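Local structure of Serine/threonine-protein phosphatase 2A regulatory subunit B'' subunit alpha (Homo sapiens, 4I5J) at residues S14-L19 / S26-E31; I61-Q66 / D175-L180; Y70-S75 / T83-S88. The protein is a calcium-binding EF-hand regulatory subunit of protein phosphatase 2A that might modulate the selectivity, activity and localization of the catalytic enzyme. All coordinates share one frame; numbering follows the deposited sequence.

Contact 1 of 3, residues S14-L19 / S26-E31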
ATOM      1  N   SER A  14     -16.995   2.381  18.552  1.00 37.39           N
ATOM      2  CA  SER A  14     -16.674   3.163  19.746  1.00 42.17           C
ATOM      3  C   SER A  14     -16.266   2.302  20.946  1.00 42.89           C
ATOM      4  O   SER A  14     -15.316   2.636  21.658  1.00 47.21           O
ATOM      5  CB  SER A  14     -17.845   4.066  20.123  1.00 49.42           C
ATOM      6  OG  SER A  14     -17.976   5.124  19.189  1.00 62.55           O
ATOM      7  N   LYS A  15     -16.969   1.194  21.162  1.00 42.43           N
ATOM      8  CA  LYS A  15     -16.617   0.298  22.265  1.00 44.83           C
ATOM      9  C   LYS A  15     -15.301  -0.426  21.986  1.00 44.17           C
ATOM     10  O   LYS A  15     -14.534  -0.716  22.898  1.00 41.27           O
ATOM     11  CB  LYS A  15     -17.720  -0.726  22.520  1.00 44.69           C
ATOM     12  CG  LYS A  15     -19.070  -0.145  22.972  1.00 56.09           C
ATOM     13  CD  LYS A  15     -20.156  -1.250  22.939  1.00 65.47           C
ATOM     14  CE  LYS A  15     -21.575  -0.710  23.142  1.00 59.87           C
ATOM     15  NZ  LYS A  15     -22.595  -1.798  23.002  1.00 56.67           N
ATOM     16  N   PHE A  16     -15.045  -0.746  20.723  1.00 42.67           N
ATOM     17  CA  PHE A  16     -13.796  -1.405  20.377  1.00 39.34           C
ATOM     18  C   PHE A  16     -12.621  -0.489  20.691  1.00 41.09           C
ATOM     19  O   PHE A  16     -11.610  -0.922  21.265  1.00 43.13           O
ATOM     20  CB  PHE A  16     -13.773  -1.770  18.893  1.00 38.31           C
ATOM     21  CG  PHE A  16     -12.488  -2.417  18.451  1.00 36.08           C
ATOM     22  CD1 PHE A  16     -12.276  -3.767  18.648  1.00 36.76           C
ATOM     23  CD2 PHE A  16     -11.490  -1.668  17.836  1.00 39.20           C
ATOM     24  CE1 PHE A  16     -11.092  -4.368  18.235  1.00 39.01           C
ATOM     25  CE2 PHE A  16     -10.305  -2.259  17.420  1.00 41.23           C
ATOM     26  CZ  PHE A  16     -10.106  -3.611  17.622  1.00 41.36           C
ATOM     27  N   ILE A  17     -12.753   0.771  20.287  1.00 38.32           N
ATOM     28  CA  ILE A  17     -11.728   1.769  20.535  1.00 43.30           C
ATOM     29  C   ILE A  17     -11.451   1.854  22.042  1.00 48.13           C
ATOM     30  O   ILE A  17     -10.303   1.761  22.462  1.00 46.13           O
ATOM     31  CB  ILE A  17     -12.144   3.157  20.015  1.00 49.09           C
ATOM     32  CG1 ILE A  17     -12.409   3.128  18.502  1.00 46.77           C
ATOM     33  CG2 ILE A  17     -11.100   4.203  20.382  1.00 47.60           C
ATOM     34  CD1 ILE A  17     -11.195   3.067  17.647  1.00 41.35           C
ATOM     35  N   CYS A  18     -12.499   2.001  22.852  1.00 46.59           N
ATOM     36  CA  CYS A  18     -12.332   2.149  24.299  1.00 52.15           C
ATOM     37  C   CYS A  18     -11.636   0.942  24.898  1.00 57.81           C
ATOM     38  O   CYS A  18     -10.943   1.046  25.912  1.00 62.31           O
ATOM     39  CB  CYS A  18     -13.682   2.355  25.005  1.00 59.89           C
ATOM     40  SG  CYS A  18     -14.500   3.911  24.608  1.00 88.07           S
ATOM     41  N   LEU A  19     -11.815  -0.205  24.259  1.00 53.69           N
ATOM     42  CA  LEU A  19     -11.263  -1.437  24.784  1.00 46.85           C
ATOM     43  C   LEU A  19      -9.755  -1.516  24.579  1.00 43.74           C
ATOM     44  O   LEU A  19      -9.033  -1.925  25.471  1.00 44.26           O
ATOM     45  CB  LEU A  19     -11.950  -2.631  24.123  1.00 52.11           C
ATOM     46  CG  LEU A  19     -11.485  -3.984  24.627  1.00 57.64           C
ATOM     47  CD1 LEU A  19     -11.627  -4.035  26.134  1.00 66.05           C
ATOM     48  CD2 LEU A  19     -12.310  -5.070  23.990  1.00 61.82           C
ATOM     49  N   SER A  26      -9.146   8.508  22.010  1.00 59.18           N
ATOM     50  CA  SER A  26     -10.300   8.249  21.163  1.00 62.62           C
ATOM     51  C   SER A  26      -9.875   7.562  19.870  1.00 55.99           C
ATOM     52  O   SER A  26     -10.721   7.264  19.023  1.00 50.79           O
ATOM     53  CB  SER A  26     -11.037   9.557  20.864  1.00 62.12           C
ATOM     54  OG  SER A  26     -10.136  10.529  20.354  1.00 65.74           O
ATOM     55  N   SER A  27      -8.569   7.308  19.745  1.00 49.44           N
ATOM     56  CA  SER A  27      -7.996   6.655  18.573  1.00 41.75           C
ATOM     57  C   SER A  27      -7.007   5.551  18.956  1.00 43.59           C
ATOM     58  O   SER A  27      -6.512   5.503  20.088  1.00 43.65           O
ATOM     59  CB  SER A  27      -7.286   7.684  17.701  1.00 44.20           C
ATOM     60  OG  SER A  27      -6.179   8.226  18.405  1.00 49.69           O
ATOM     61  N   LEU A  28      -6.721   4.661  18.008  1.00 38.31           N
ATOM     62  CA  LEU A  28      -5.750   3.598  18.252  1.00 40.66           C
ATOM     63  C   LEU A  28      -4.525   3.747  17.348  1.00 41.53           C
ATOM     64  O   LEU A  28      -4.639   4.015  16.146  1.00 42.36           O
ATOM     65  CB  LEU A  28      -6.366   2.214  18.016  1.00 37.26           C
ATOM     66  CG  LEU A  28      -7.712   1.909  18.660  1.00 37.21           C
ATOM     67  CD1 LEU A  28      -8.245   0.545  18.217  1.00 37.29           C
ATOM     68  CD2 LEU A  28      -7.563   1.956  20.149  1.00 38.40           C
ATOM     69  N   GLU A  29      -3.354   3.549  17.931  1.00 43.92           N
ATOM     70  CA  GLU A  29      -2.127   3.511  17.161  1.00 36.03           C
ATOM     71  C   GLU A  29      -1.724   2.070  16.936  1.00 29.43           C
ATOM     72  O   GLU A  29      -2.268   1.179  17.579  1.00 37.87           O
ATOM     73  CB  GLU A  29      -1.032   4.256  17.911  1.00 45.27           C
ATOM     74  CG  GLU A  29      -1.311   5.747  17.929  1.00 53.09           C
ATOM     75  CD  GLU A  29      -0.313   6.508  18.742  1.00 66.47           C
ATOM     76  OE1 GLU A  29       0.404   5.881  19.564  1.00 76.68           O
ATOM     77  OE2 GLU A  29      -0.254   7.738  18.559  1.00 66.89           O
ATOM     78  N   GLN A  30      -0.763   1.848  16.041  1.00 36.48           N
ATOM     79  CA  GLN A  30      -0.305   0.490  15.738  1.00 34.76           C
ATOM     80  C   GLN A  30      -0.017  -0.339  16.970  1.00 38.51           C
ATOM     81  O   GLN A  30      -0.449  -1.495  17.044  1.00 33.57           O
ATOM     82  CB  GLN A  30       0.911   0.503  14.807  1.00 32.79           C
ATOM     83  CG  GLN A  30       0.539   0.952  13.399  1.00 37.71           C
ATOM     84  CD  GLN A  30       1.508   0.443  12.330  1.00 45.96           C
ATOM     85  OE1 GLN A  30       2.439  -0.287  12.631  1.00 43.95           O
ATOM     86  NE2 GLN A  30       1.281   0.831  11.076  1.00 50.54           N
ATOM     87  N   GLU A  31       0.692   0.245  17.940  1.00 36.22           N
ATOM     88  CA  GLU A  31       1.088  -0.496  19.154  1.00 43.10           C
ATOM     89  C   GLU A  31      -0.113  -1.039  19.938  1.00 35.98           C
ATOM     90  O   GLU A  31      -0.030  -2.089  20.574  1.00 37.95           O
ATOM     91  CB  GLU A  31       1.959   0.377  20.078  1.00 48.89           C
ATOM     92  CG  GLU A  31       3.348   0.739  19.521  1.00 59.14           C
ATOM     93  CD  GLU A  31       3.335   1.831  18.428  1.00 65.04           C
ATOM     94  OE1 GLU A  31       4.411   2.084  17.841  1.00 78.24           O
ATOM     95  OE2 GLU A  31       2.276   2.437  18.148  1.00 52.98           O
TER
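Leu-28 packs against Phe-16 and Ile-17 where the loop of an EF-hand-like helix-loop-helix unit folds back on the helix that leads into it. Helix 12-20 is the incoming helix and helix 34-43 the outgoing one; residues 26-31 belong to the loop between them. The tight part is made by the branched end of Leu-28, whose CG lies 3.8 Å from Ile-17 CD1. Leu-28 CD1 sits in the angle between two side chains of successive helix residues: it is 3.6 Å from Phe-16 CE2, approaching the ring obliquely, and 3.9 Å from Ile-17 CD1. The phenyl group reaches this place because Phe-16 holds CG anti to its backbone N (chi1 178°), and its long direction runs roughly at right angles to that of the leucine. The other methyl, Leu-28 CD2, lies against the helix backbone, 3.6 Å from Ile-17 O. Ile-85 and Leu-94 also touch Phe-16, so the leucine joins a cluster that includes helices 82-86 and 90-97. Toward Ser-26 the contact thins out. That residue is exposed, its CB points away from the helix, and it meets the helix through its main chain; Ser-27 likewise turns its hydroxymethyl group away and adds little to the buried surface of 205 Å². Leu-28 is also joined by backbone hydrogen bonds to Ile-80. This link between two neighbouring loops is the one expected of paired EF-hands, and it probably steadies the main chain from which the leucine side chain projects. On the thin side the helix offers one branch of Ile-17: its CG2 methyl, anti to the backbone N, abuts the peptide carbonyl of Ser-26, with CG2 3.4 Å from Ser-26 O.

Contact 2 of 3, residues I61-Q66 / D175-L180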
ATOM      1  N   ILE A  61       2.614 -10.665  13.244  1.00 30.02           N
ATOM      2  CA  ILE A  61       1.908  -9.605  13.936  1.00 30.96           C
ATOM      3  C   ILE A  61       2.156  -8.230  13.296  1.00 35.63           C
ATOM      4  O   ILE A  61       1.212  -7.470  13.060  1.00 33.67           O
ATOM      5  CB  ILE A  61       2.264  -9.607  15.421  1.00 34.76           C
ATOM      6  CG1 ILE A  61       1.712 -10.890  16.066  1.00 33.76           C
ATOM      7  CG2 ILE A  61       1.716  -8.349  16.107  1.00 34.97           C
ATOM      8  CD1 ILE A  61       2.094 -11.056  17.518  1.00 33.68           C
ATOM      9  N   THR A  62       3.411  -7.928  12.984  1.00 31.58           N
ATOM     10  CA  THR A  62       3.747  -6.678  12.304  1.00 29.05           C
ATOM     11  C   THR A  62       2.982  -6.566  10.993  1.00 29.57           C
ATOM     12  O   THR A  62       2.451  -5.502  10.640  1.00 30.08           O
ATOM     13  CB  THR A  62       5.250  -6.637  11.967  1.00 31.22           C
ATOM     14  OG1 THR A  62       6.019  -6.533  13.172  1.00 33.67           O
ATOM     15  CG2 THR A  62       5.564  -5.445  11.056  1.00 32.25           C
ATOM     16  N   THR A  63       2.918  -7.687  10.268  1.00 27.84           N
ATOM     17  CA  THR A  63       2.302  -7.692   8.952  1.00 29.08           C
ATOM     18  C   THR A  63       0.788  -7.521   9.042  1.00 34.62           C
ATOM     19  O   THR A  63       0.208  -6.743   8.277  1.00 32.57           O
ATOM     20  CB  THR A  63       2.651  -8.963   8.191  1.00 29.32           C
ATOM     21  OG1 THR A  63       4.077  -9.039   8.045  1.00 30.66           O
ATOM     22  CG2 THR A  63       2.007  -8.962   6.822  1.00 24.90           C
ATOM     23  N   VAL A  64       0.148  -8.219   9.984  1.00 26.36           N
ATOM     24  CA  VAL A  64      -1.295  -8.076  10.149  1.00 28.88           C
ATOM     25  C   VAL A  64      -1.627  -6.651  10.570  1.00 31.96           C
ATOM     26  O   VAL A  64      -2.606  -6.053  10.092  1.00 29.83           O
ATOM     27  CB  VAL A  64      -1.876  -9.060  11.186  1.00 31.71           C
ATOM     28  CG1 VAL A  64      -3.379  -8.764  11.431  1.00 21.76           C
ATOM     29  CG2 VAL A  64      -1.669 -10.498  10.722  1.00 32.54           C
ATOM     30  N   ILE A  65      -0.822  -6.098  11.468  1.00 25.42           N
ATOM     31  CA  ILE A  65      -1.066  -4.718  11.877  1.00 31.69           C
ATOM     32  C   ILE A  65      -0.921  -3.750  10.683  1.00 31.99           C
ATOM     33  O   ILE A  65      -1.747  -2.865  10.523  1.00 31.87           O
ATOM     34  CB  ILE A  65      -0.211  -4.317  13.081  1.00 34.26           C
ATOM     35  CG1 ILE A  65      -0.615  -5.178  14.271  1.00 33.04           C
ATOM     36  CG2 ILE A  65      -0.393  -2.826  13.426  1.00 32.68           C
ATOM     37  CD1 ILE A  65       0.175  -4.933  15.512  1.00 30.87           C
ATOM     38  N   GLN A  66       0.082  -3.944   9.816  1.00 26.78           N
ATOM     39  CA  GLN A  66       0.229  -3.055   8.666  1.00 28.32           C
ATOM     40  C   GLN A  66      -1.012  -3.169   7.814  1.00 29.95           C
ATOM     41  O   GLN A  66      -1.539  -2.161   7.353  1.00 29.59           O
ATOM     42  CB  GLN A  66       1.480  -3.387   7.816  1.00 25.04           C
ATOM     43  CG  GLN A  66       2.791  -3.153   8.527  1.00 28.74           C
ATOM     44  CD  GLN A  66       2.706  -1.991   9.494  1.00 39.70           C
ATOM     45  OE1 GLN A  66       2.492  -0.845   9.095  1.00 35.64           O
ATOM     46  NE2 GLN A  66       2.844  -2.286  10.776  1.00 39.09           N
ATOM     47  N   ASP A 175       7.046  -0.814   5.973  1.00 29.90           N
ATOM     48  CA  ASP A 175       6.810  -0.030   4.776  1.00 28.69           C
ATOM     49  C   ASP A 175       6.822  -0.852   3.490  1.00 31.97           C
ATOM     50  O   ASP A 175       6.179  -0.489   2.503  1.00 32.26           O
ATOM     51  CB  ASP A 175       7.798   1.118   4.708  1.00 34.83           C
ATOM     52  CG  ASP A 175       7.375   2.266   5.597  1.00 45.87           C
ATOM     53  OD1 ASP A 175       6.146   2.568   5.658  1.00 47.22           O
ATOM     54  OD2 ASP A 175       8.256   2.854   6.232  1.00 40.05           O
ATOM     55  N   PHE A 176       7.563  -1.953   3.494  1.00 25.17           N
ATOM     56  CA  PHE A 176       7.566  -2.835   2.343  1.00 28.23           C
ATOM     57  C   PHE A 176       6.181  -3.453   2.160  1.00 25.92           C
ATOM     58  O   PHE A 176       5.714  -3.611   1.030  1.00 28.71           O
ATOM     59  CB  PHE A 176       8.618  -3.936   2.485  1.00 29.65           C
ATOM     60  CG  PHE A 176       8.575  -4.921   1.367  1.00 32.40           C
ATOM     61  CD1 PHE A 176       8.957  -4.542   0.090  1.00 28.18           C
ATOM     62  CD2 PHE A 176       8.095  -6.190   1.571  1.00 32.09           C
ATOM     63  CE1 PHE A 176       8.902  -5.435  -0.958  1.00 35.64           C
ATOM     64  CE2 PHE A 176       8.047  -7.107   0.530  1.00 33.75           C
ATOM     65  CZ  PHE A 176       8.439  -6.720  -0.743  1.00 34.53           C
ATOM     66  N   VAL A 177       5.531  -3.803   3.272  1.00 25.35           N
ATOM     67  CA  VAL A 177       4.154  -4.304   3.223  1.00 26.47           C
ATOM     68  C   VAL A 177       3.229  -3.376   2.433  1.00 25.79           C
ATOM     69  O   VAL A 177       2.478  -3.833   1.565  1.00 27.77           O
ATOM     70  CB  VAL A 177       3.582  -4.590   4.635  1.00 26.93           C
ATOM     71  CG1 VAL A 177       2.176  -5.168   4.522  1.00 22.92           C
ATOM     72  CG2 VAL A 177       4.481  -5.617   5.378  1.00 26.30           C
ATOM     73  N   TRP A 178       3.304  -2.073   2.707  1.00 27.15           N
ATOM     74  CA  TRP A 178       2.468  -1.082   2.015  1.00 25.64           C
ATOM     75  C   TRP A 178       2.829  -0.990   0.559  1.00 26.93           C
ATOM     76  O   TRP A 178       1.950  -0.939  -0.303  1.00 29.48           O
ATOM     77  CB  TRP A 178       2.667   0.300   2.646  1.00 29.02           C
ATOM     78  CG  TRP A 178       2.009   0.433   3.981  1.00 30.10           C
ATOM     79  CD1 TRP A 178       2.367  -0.209   5.133  1.00 30.11           C
ATOM     80  CD2 TRP A 178       0.885   1.253   4.313  1.00 27.97           C
ATOM     81  NE1 TRP A 178       1.536   0.157   6.157  1.00 28.74           N
ATOM     82  CE2 TRP A 178       0.611   1.050   5.685  1.00 28.64           C
ATOM     83  CE3 TRP A 178       0.073   2.131   3.590  1.00 32.12           C
ATOM     84  CZ2 TRP A 178      -0.415   1.703   6.352  1.00 34.65           C
ATOM     85  CZ3 TRP A 178      -0.973   2.776   4.259  1.00 37.13           C
ATOM     86  CH2 TRP A 178      -1.199   2.557   5.628  1.00 29.70           C
ATOM     87  N   PHE A 179       4.130  -0.935   0.276  1.00 29.72           N
ATOM     88  CA  PHE A 179       4.588  -0.987  -1.099  1.00 33.79           C
ATOM     89  C   PHE A 179       4.061  -2.230  -1.811  1.00 32.23           C
ATOM     90  O   PHE A 179       3.413  -2.121  -2.852  1.00 27.50           O
ATOM     91  CB  PHE A 179       6.120  -0.982  -1.197  1.00 33.08           C
ATOM     92  CG  PHE A 179       6.612  -1.332  -2.567  1.00 32.17           C
ATOM     93  CD1 PHE A 179       6.606  -0.379  -3.578  1.00 30.14           C
ATOM     94  CD2 PHE A 179       7.036  -2.625  -2.867  1.00 33.83           C
ATOM     95  CE1 PHE A 179       7.028  -0.698  -4.858  1.00 31.37           C
ATOM     96  CE2 PHE A 179       7.466  -2.958  -4.150  1.00 33.86           C
ATOM     97  CZ  PHE A 179       7.463  -1.998  -5.147  1.00 37.11           C
ATOM     98  N   LEU A 180       4.345  -3.413  -1.264  1.00 26.26           N
ATOM     99  CA  LEU A 180       3.970  -4.651  -1.952  1.00 29.02           C
ATOM    100  C   LEU A 180       2.471  -4.699  -2.269  1.00 33.56           C
ATOM    101  O   LEU A 180       2.095  -4.988  -3.410  1.00 33.74           O
ATOM    102  CB  LEU A 180       4.395  -5.890  -1.154  1.00 28.70           C
ATOM    103  CG  LEU A 180       4.212  -7.260  -1.819  1.00 36.25           C
ATOM    104  CD1 LEU A 180       5.015  -8.339  -1.087  1.00 33.67           C
ATOM    105  CD2 LEU A 180       2.774  -7.713  -1.801  1.00 44.74           C
TER
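Gln-66 and Trp-178 make the hydrogen bond between segments 61-66 and 175-180, which lie on helices 54-72 and 173-184 and cross at -51° with their axes 9.6 Å apart. Trp-178 NE1 donates to Gln-66 OE1 over 3.2 Å; the bond is fairly straight (160° at the hydrogen), with the acceptor close to the indole plane, and arrives on a lone pair in the carbonyl plane of the amide. The glutamine chain is bent at chi2 (-33°), which curls the amide back along its own helix. Its NE2 can thereby donate to Thr-62 O, 3.2 Å away, an oxygen that already receives Gln-66 N from the opposite face. NE2 also has a partner in Gln-30 OE1, from the loop before helix 34-43. A second polar tie between the helices joins Thr-63 OG1, also hydrogen-bonded to Arg-59 O, to Tyr-173 OH.

Van der Waals packing lies beside these bonds. Val-177 points toward helix 54-72 and sets CG1 3.8 Å from Gln-66 CB, while its CG2 is 4.4 Å from Thr-63 OG1.

With one donor on its oxygen and two acceptors around its nitrogen, the buried amide is fixed in rotation: a flip would probably bring its NH2 against the indole N-H.

Contact 3 of 3, residues Y70-S75 / T83-S88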
ATOM      1  N   TYR A  70      -3.428  -0.324   6.745  1.00 31.96           N
ATOM      2  CA  TYR A  70      -3.490  -0.107   5.309  1.00 33.01           C
ATOM      3  C   TYR A  70      -4.939   0.071   4.853  1.00 37.66           C
ATOM      4  O   TYR A  70      -5.259   0.979   4.094  1.00 33.49           O
ATOM      5  CB  TYR A  70      -2.864  -1.294   4.581  1.00 26.24           C
ATOM      6  CG  TYR A  70      -2.730  -1.119   3.093  1.00 20.34           C
ATOM      7  CD1 TYR A  70      -1.538  -0.678   2.540  1.00 25.70           C
ATOM      8  CD2 TYR A  70      -3.788  -1.387   2.243  1.00 28.45           C
ATOM      9  CE1 TYR A  70      -1.400  -0.522   1.175  1.00 24.57           C
ATOM     10  CE2 TYR A  70      -3.662  -1.232   0.858  1.00 24.19           C
ATOM     11  CZ  TYR A  70      -2.474  -0.805   0.339  1.00 25.86           C
ATOM     12  OH  TYR A  70      -2.333  -0.648  -1.024  1.00 31.47           O
ATOM     13  N   THR A  71      -5.813  -0.805   5.329  1.00 30.59           N
ATOM     14  CA  THR A  71      -7.201  -0.815   4.902  1.00 31.50           C
ATOM     15  C   THR A  71      -8.086   0.101   5.748  1.00 38.23           C
ATOM     16  O   THR A  71      -8.984   0.763   5.237  1.00 43.79           O
ATOM     17  CB  THR A  71      -7.736  -2.246   4.966  1.00 34.84           C
ATOM     18  OG1 THR A  71      -7.003  -3.051   4.044  1.00 40.29           O
ATOM     19  CG2 THR A  71      -9.208  -2.315   4.631  1.00 37.30           C
ATOM     20  N   VAL A  72      -7.840   0.147   7.048  1.00 40.88           N
ATOM     21  CA  VAL A  72      -8.752   0.862   7.945  1.00 31.93           C
ATOM     22  C   VAL A  72      -8.402   2.353   8.114  1.00 33.27           C
ATOM     23  O   VAL A  72      -9.275   3.223   8.057  1.00 33.99           O
ATOM     24  CB  VAL A  72      -8.807   0.166   9.324  1.00 30.38           C
ATOM     25  CG1 VAL A  72      -9.676   0.936  10.275  1.00 29.53           C
ATOM     26  CG2 VAL A  72      -9.319  -1.273   9.156  1.00 33.07           C
ATOM     27  N   ASN A  73      -7.126   2.648   8.308  1.00 39.27           N
ATOM     28  CA  ASN A  73      -6.707   4.013   8.608  1.00 37.46           C
ATOM     29  C   ASN A  73      -6.612   4.944   7.385  1.00 41.39           C
ATOM     30  O   ASN A  73      -5.533   5.399   7.023  1.00 38.37           O
ATOM     31  CB  ASN A  73      -5.374   3.974   9.341  1.00 36.70           C
ATOM     32  CG  ASN A  73      -4.927   5.330   9.787  1.00 42.78           C
ATOM     33  OD1 ASN A  73      -3.745   5.665   9.685  1.00 38.98           O
ATOM     34  ND2 ASN A  73      -5.872   6.135  10.277  1.00 39.74           N
ATOM     35  N   ARG A  74      -7.753   5.248   6.778  1.00 38.41           N
ATOM     36  CA  ARG A  74      -7.792   5.951   5.490  1.00 45.75           C
ATOM     37  C   ARG A  74      -7.270   7.396   5.492  1.00 43.77           C
ATOM     38  O   ARG A  74      -6.965   7.957   4.433  1.00 47.46           O
ATOM     39  CB  ARG A  74      -9.214   5.903   4.931  1.00 50.79           C
ATOM     40  CG  ARG A  74      -9.658   4.496   4.575  1.00 62.16           C
ATOM     41  CD  ARG A  74      -8.969   4.008   3.314  1.00 71.82           C
ATOM     42  NE  ARG A  74      -9.231   4.922   2.210  1.00 82.58           N
ATOM     43  CZ  ARG A  74     -10.367   4.950   1.519  1.00 88.33           C
ATOM     44  NH1 ARG A  74     -11.345   4.102   1.812  1.00 84.92           N
ATOM     45  NH2 ARG A  74     -10.525   5.827   0.534  1.00 94.71           N
ATOM     46  N   SER A  75      -7.191   8.000   6.673  1.00 36.27           N
ATOM     47  CA  SER A  75      -6.624   9.337   6.818  1.00 42.70           C
ATOM     48  C   SER A  75      -5.096   9.322   6.813  1.00 44.50           C
ATOM     49  O   SER A  75      -4.471  10.382   6.801  1.00 48.06           O
ATOM     50  CB  SER A  75      -7.084   9.948   8.141  1.00 42.74           C
ATOM     51  OG  SER A  75      -6.421   9.314   9.230  1.00 51.50           O
ATOM     52  N   THR A  83     -14.808   6.073  13.389  1.00 38.47           N
ATOM     53  CA  THR A  83     -15.372   6.277  12.048  1.00 44.84           C
ATOM     54  C   THR A  83     -14.688   5.348  11.057  1.00 39.89           C
ATOM     55  O   THR A  83     -15.346   4.681  10.249  1.00 39.17           O
ATOM     56  CB  THR A  83     -15.191   7.735  11.549  1.00 50.95           C
ATOM     57  OG1 THR A  83     -15.815   8.637  12.463  1.00 53.42           O
ATOM     58  CG2 THR A  83     -15.825   7.918  10.205  1.00 46.66           C
ATOM     59  N   GLU A  84     -13.365   5.280  11.153  1.00 39.37           N
ATOM     60  CA  GLU A  84     -12.600   4.416  10.271  1.00 41.48           C
ATOM     61  C   GLU A  84     -12.925   2.944  10.484  1.00 37.52           C
ATOM     62  O   GLU A  84     -13.012   2.177   9.523  1.00 36.40           O
ATOM     63  CB  GLU A  84     -11.104   4.696  10.408  1.00 35.77           C
ATOM     64  CG  GLU A  84     -10.772   6.093   9.895  1.00 34.92           C
ATOM     65  CD  GLU A  84      -9.312   6.438  10.046  1.00 38.97           C
ATOM     66  OE1 GLU A  84      -8.641   5.822  10.908  1.00 38.57           O
ATOM     67  OE2 GLU A  84      -8.839   7.321   9.309  1.00 46.33           O
ATOM     68  N   ILE A  85     -13.137   2.539  11.730  1.00 32.89           N
ATOM     69  CA  ILE A  85     -13.483   1.154  11.968  1.00 33.21           C
ATOM     70  C   ILE A  85     -14.874   0.852  11.441  1.00 41.56           C
ATOM     71  O   ILE A  85     -15.121  -0.216  10.844  1.00 40.02           O
ATOM     72  CB  ILE A  85     -13.382   0.792  13.442  1.00 36.48           C
ATOM     73  CG1 ILE A  85     -11.924   0.825  13.863  1.00 38.68           C
ATOM     74  CG2 ILE A  85     -13.915  -0.620  13.682  1.00 39.38           C
ATOM     75  CD1 ILE A  85     -11.708   0.442  15.267  1.00 53.62           C
ATOM     76  N   ARG A  86     -15.773   1.809  11.647  1.00 41.52           N
ATOM     77  CA  ARG A  86     -17.178   1.668  11.273  1.00 39.81           C
ATOM     78  C   ARG A  86     -17.326   1.505   9.762  1.00 38.85           C
ATOM     79  O   ARG A  86     -18.210   0.796   9.297  1.00 40.06           O
ATOM     80  CB  ARG A  86     -17.942   2.901  11.756  1.00 46.14           C
ATOM     81  CG  ARG A  86     -19.450   2.841  11.675  1.00 54.37           C
ATOM     82  CD  ARG A  86     -20.034   4.190  12.129  1.00 57.56           C
ATOM     83  NE  ARG A  86     -19.486   4.589  13.422  1.00 55.51           N
ATOM     84  CZ  ARG A  86     -18.968   5.784  13.696  1.00 59.81           C
ATOM     85  NH1 ARG A  86     -18.926   6.732  12.760  1.00 61.78           N
ATOM     86  NH2 ARG A  86     -18.493   6.031  14.914  1.00 57.07           N
ATOM     87  N   LYS A  87     -16.453   2.146   8.987  1.00 36.88           N
ATOM     88  CA  LYS A  87     -16.501   2.003   7.522  1.00 37.09           C
ATOM     89  C   LYS A  87     -15.715   0.806   6.970  1.00 39.36           C
ATOM     90  O   LYS A  87     -15.696   0.571   5.764  1.00 45.26           O
ATOM     91  CB  LYS A  87     -16.043   3.292   6.839  1.00 40.88           C
ATOM     92  CG  LYS A  87     -16.990   4.473   7.065  1.00 49.34           C
ATOM     93  CD  LYS A  87     -16.322   5.792   6.696  1.00 55.46           C
ATOM     94  CE  LYS A  87     -17.252   6.970   6.986  1.00 67.63           C
ATOM     95  NZ  LYS A  87     -16.639   8.279   6.614  1.00 72.32           N
ATOM     96  N   SER A  88     -15.101   0.028   7.857  1.00 36.78           N
ATOM     97  CA  SER A  88     -14.303  -1.125   7.451  1.00 34.14           C
ATOM     98  C   SER A  88     -14.996  -2.439   7.803  1.00 36.23           C
ATOM     99  O   SER A  88     -16.001  -2.442   8.499  1.00 37.43           O
ATOM    100  CB  SER A  88     -12.946  -1.088   8.163  1.00 32.64           C
ATOM    101  OG  SER A  88     -13.073  -1.572   9.494  1.00 32.51           O
TER
HETATM  102  O   HOH W   1     -11.740   2.824   7.272  1.00 30.76           O
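The contact closes a loop that, by its sequence and its place between helices 54-72 and 82-86, resembles a twelve-residue EF-hand loop (residues 73-84); Glu-84 takes the final place, where a canonical loop has a bidentate calcium ligand. The calcium seen in this structure is bound elsewhere, around Asp-200, and here the carboxylate of Glu-84 is gripped by the protein itself. Asn-73 ND2 gives a 2.9 Å bond to Glu-84 OE1, lying in the plane of its own amide, which is turned 70° from the carboxylate. Gly-78 N meanwhile donates to Asn-73 OD1. Ser-75 supplies two donors to Glu-84 OE2, its backbone N at 3.2 Å and its OG at 3.1 Å; the hydroxyl meets the syn lone pair of OE2 and also pairs with Ser-77 OG. The glutamate reaches both through a chain extended beyond CG (chi2 178°). Nearer the helices, a water donates to Val-72 O and Glu-84 O, while Val-72 CG1 lies 4.2 Å from Ile-85 CG1 and its CG2 3.8 Å from Ser-88 CB. With an alanine in place of Glu-84, the Asn-73 amide and both Ser-75 donors would probably lose the carboxylate they share, leaving the loop less firmly closed. Three neutral donors on one carboxylate are consistent with a loop held closed by hydrogen bonds, with no calcium seen here.

In the fold
Contacts 1 and 3 come from the same EF-hand region, their centres about 12 Å apart. They meet at Ile-85 of helix 82-86, whose CD1 packs on Phe-16 and Ile-17, so the two helix-loop-helix units share one apolar interior. Contact 2 lies nearer the middle of the chain, about 20 Å from contact 1 and 16 Å from contact 3 between centres, and ties this region to the following EF-hand pair. Along the chain, contact 1 closes before contact 2 opens, and contact 3 is nested within the loop that contact 2 closes. Helix 54-72 serves both contacts 2 and 3, and Tyr-70 reaches the second region by touching Trp-178.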